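Local coordinates for oxalate-binding protein (Thermotoga maritima, PDB 1O4T), which binds oxalate and a manganese ion in a cupin fold, forms a homodimer, and is a putative oxalate decarboxylase, at residues A[39-44]-A[60-65]. Residues are numbered along the deposited sequence; the frame is centred on the assembly and turned at random.
Sequences GEVEMA and ARMKLP
E42 and K63 are an antiparallel hydrogen-bonded pair, exchanging bonds from E42 N to K63 O (3.0 Å) and from K63 N to E42 O; A44 and R61 repeat the exchange two residues on, where A44 N to R61 O is nearly straight at 176°. The strand axes approach to 4.7 Å. Between these pairs M43 faces M62 across a non-hydrogen-bonded position, and both side chains drop to the face that also carries V41 and L64. M62 sits in the middle of this apolar row. Folded back at chi2 and chi3 (-67° and -54°), it lays SD alongside M43, 3.6 Å from M43 CG, while its methyl CE turns the other way along the partner strand to meet V41 CG1 at 3.5 Å. V41 CG2 presses against L64 CD1 at 3.3 Å, a tight fit, and A60 CB closes the far end against M43 CG. Replacing M62 by an alanine removes both SD and CE, which would probably leave V41 CG1 and M43 CG without this partner and open a gap between them. On the reverse face E42 and K63 run side by side, their ends joined by a salt bridge whose hydrogen bond, K63 NZ to E42 OE1, is long and weak at 3.4 Å. R61 points its guanidinium away from A44 to pair with E125, and also packs on Y83 of the second subunit. The hairpin of strands 40-45 and 56-64 belongs to the larger sheet of the cupin's double-stranded beta-helix. Its chemistry is two-sided: charged groups pair on one face, while thioethers and methyls line the other, where the M43 side chain lies about 5 Å from the bound oxalate and packs, like V41, on the pocket residue M34, probably as an apolar layer behind the pocket wall.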
ATOM      1  N   GLY A  39     -10.994  16.714 -14.402  1.00 35.66           N
ATOM      2  CA  GLY A  39     -10.244  15.977 -15.411  1.00 35.99           C
ATOM      3  C   GLY A  39     -10.393  14.471 -15.350  1.00 36.58           C
ATOM      4  O   GLY A  39     -11.383  13.970 -14.865  1.00 36.26           O
ATOM      5  N   GLU A  40      -9.396  13.766 -15.885  1.00 37.70           N
ATOM      6  CA  GLU A  40      -9.432  12.320 -16.068  1.00 38.46           C
ATOM      7  C   GLU A  40      -8.377  11.714 -15.159  1.00 38.50           C
ATOM      8  O   GLU A  40      -7.266  12.221 -15.069  1.00 38.73           O
ATOM      9  CB  GLU A  40      -9.072  11.919 -17.498  1.00 38.85           C
ATOM     10  CG  GLU A  40     -10.085  12.257 -18.575  1.00 43.59           C
ATOM     11  CD  GLU A  40      -9.604  11.829 -19.969  1.00 47.27           C
ATOM     12  OE1 GLU A  40      -8.475  11.290 -20.069  1.00 50.34           O
ATOM     13  OE2 GLU A  40     -10.347  12.026 -20.962  1.00 50.54           O
ATOM     14  N   VAL A  41      -8.732  10.576 -14.575  1.00 38.12           N
ATOM     15  CA  VAL A  41      -7.947   9.840 -13.618  1.00 38.31           C
ATOM     16  C   VAL A  41      -7.810   8.373 -14.113  1.00 37.43           C
ATOM     17  O   VAL A  41      -8.561   7.948 -14.993  1.00 37.84           O
ATOM     18  CB  VAL A  41      -8.700  10.026 -12.290  1.00 38.74           C
ATOM     19  CG1 VAL A  41      -8.950   8.752 -11.552  1.00 40.50           C
ATOM     20  CG2 VAL A  41      -8.048  11.136 -11.487  1.00 39.56           C
ATOM     21  N   GLU A  42      -6.801   7.640 -13.654  1.00 36.76           N
ATOM     22  CA  GLU A  42      -6.626   6.213 -14.018  1.00 36.54           C
ATOM     23  C   GLU A  42      -6.604   5.374 -12.783  1.00 35.19           C
ATOM     24  O   GLU A  42      -5.936   5.717 -11.812  1.00 33.89           O
ATOM     25  CB  GLU A  42      -5.335   5.944 -14.768  1.00 37.34           C
ATOM     26  CG  GLU A  42      -5.307   6.520 -16.168  1.00 41.49           C
ATOM     27  CD  GLU A  42      -4.371   5.753 -17.067  1.00 47.89           C
ATOM     28  OE1 GLU A  42      -3.213   5.468 -16.652  1.00 51.91           O
ATOM     29  OE2 GLU A  42      -4.801   5.405 -18.187  1.00 54.07           O
ATOM     30  N   MET A  43      -7.356   4.282 -12.821  1.00 33.75           N
ATOM     31  CA  MET A  43      -7.428   3.346 -11.711  1.00 33.31           C
ATOM     32  C   MET A  43      -7.056   1.942 -12.179  1.00 31.97           C
ATOM     33  O   MET A  43      -7.701   1.394 -13.056  1.00 30.11           O
ATOM     34  CB  MET A  43      -8.823   3.338 -11.115  1.00 33.10           C
ATOM     35  CG  MET A  43      -8.931   2.438  -9.878  1.00 35.58           C
ATOM     36  SD  MET A  43     -10.632   2.178  -9.352  1.00 42.04           S
ATOM     37  CE  MET A  43     -10.878   3.658  -8.626  1.00 40.02           C
ATOM     38  N   ALA A  44      -5.986   1.396 -11.587  1.00 31.75           N
ATOM     39  CA  ALA A  44      -5.544   0.017 -11.822  1.00 31.88           C
ATOM     40  C   ALA A  44      -5.929  -0.838 -10.626  1.00 31.99           C
ATOM     41  O   ALA A  44      -5.370  -0.667  -9.534  1.00 31.57           O
ATOM     42  CB  ALA A  44      -4.028  -0.012 -12.048  1.00 32.40           C
ATOM     43  N   ALA A  60      -6.056  -0.607  -5.161  1.00 32.67           N
ATOM     44  CA  ALA A  60      -5.845  -0.042  -6.472  1.00 32.33           C
ATOM     45  C   ALA A  60      -4.750   0.970  -6.469  1.00 32.21           C
ATOM     46  O   ALA A  60      -4.472   1.591  -5.446  1.00 31.94           O
ATOM     47  CB  ALA A  60      -7.094   0.623  -6.953  1.00 33.59           C
ATOM     48  N   ARG A  61      -4.133   1.131  -7.630  1.00 32.19           N
ATOM     49  CA  ARG A  61      -3.151   2.182  -7.859  1.00 32.54           C
ATOM     50  C   ARG A  61      -3.814   3.275  -8.704  1.00 33.06           C
ATOM     51  O   ARG A  61      -4.373   2.979  -9.800  1.00 33.50           O
ATOM     52  CB  ARG A  61      -1.939   1.624  -8.592  1.00 32.76           C
ATOM     53  CG  ARG A  61      -0.773   2.560  -8.624  1.00 37.05           C
ATOM     54  CD  ARG A  61       0.420   2.085  -9.447  1.00 41.84           C
ATOM     55  NE  ARG A  61       1.448   3.142  -9.464  1.00 47.93           N
ATOM     56  CZ  ARG A  61       2.728   2.966  -9.806  1.00 51.30           C
ATOM     57  NH1 ARG A  61       3.178   1.771 -10.184  1.00 53.49           N
ATOM     58  NH2 ARG A  61       3.570   3.995  -9.767  1.00 52.61           N
ATOM     59  N   MET A  62      -3.792   4.513  -8.207  1.00 30.73           N
ATOM     60  CA  MET A  62      -4.458   5.623  -8.886  1.00 31.45           C
ATOM     61  C   MET A  62      -3.372   6.501  -9.461  1.00 31.86           C
ATOM     62  O   MET A  62      -2.343   6.622  -8.833  1.00 30.42           O
ATOM     63  CB  MET A  62      -5.205   6.464  -7.882  1.00 32.85           C
ATOM     64  CG  MET A  62      -6.236   5.703  -7.056  1.00 34.79           C
ATOM     65  SD  MET A  62      -7.507   5.174  -8.069  1.00 40.01           S
ATOM     66  CE  MET A  62      -7.984   6.767  -8.826  1.00 39.37           C
ATOM     67  N   LYS A  63      -3.625   7.077 -10.637  1.00 30.91           N
ATOM     68  CA  LYS A  63      -2.777   8.064 -11.261  1.00 32.27           C
ATOM     69  C   LYS A  63      -3.626   9.274 -11.583  1.00 32.63           C
ATOM     70  O   LYS A  63      -4.605   9.170 -12.336  1.00 32.73           O
ATOM     71  CB  LYS A  63      -2.215   7.501 -12.541  1.00 32.85           C
ATOM     72  CG  LYS A  63      -1.231   8.423 -13.241  1.00 36.93           C
ATOM     73  CD  LYS A  63      -0.505   7.664 -14.360  1.00 41.92           C
ATOM     74  CE  LYS A  63      -1.050   8.000 -15.698  1.00 44.90           C
ATOM     75  NZ  LYS A  63      -0.302   7.235 -16.797  1.00 49.09           N
ATOM     76  N   LEU A  64      -3.262  10.410 -10.988  1.00 32.12           N
ATOM     77  CA  LEU A  64      -3.884  11.715 -11.235  1.00 31.86           C
ATOM     78  C   LEU A  64      -2.933  12.607 -12.054  1.00 31.82           C
ATOM     79  O   LEU A  64      -1.912  13.099 -11.540  1.00 30.70           O
ATOM     80  CB  LEU A  64      -4.210  12.409  -9.909  1.00 31.75           C
ATOM     81  CG  LEU A  64      -5.593  12.088  -9.340  1.00 32.09           C
ATOM     82  CD1 LEU A  64      -5.826  10.560  -9.177  1.00 32.46           C
ATOM     83  CD2 LEU A  64      -5.831  12.835  -8.011  1.00 31.14           C
ATOM     84  N   PRO A  65      -3.258  12.828 -13.316  1.00 31.35           N
ATOM     85  CA  PRO A  65      -2.516  13.787 -14.114  1.00 32.20           C
ATOM     86  C   PRO A  65      -2.542  15.185 -13.486  1.00 32.40           C
ATOM     87  O   PRO A  65      -3.427  15.480 -12.684  1.00 32.28           O
ATOM     88  CB  PRO A  65      -3.273  13.804 -15.444  1.00 32.20           C
ATOM     89  CG  PRO A  65      -4.025  12.528 -15.469  1.00 32.87           C
ATOM     90  CD  PRO A  65      -4.343  12.199 -14.078  1.00 32.02           C
TER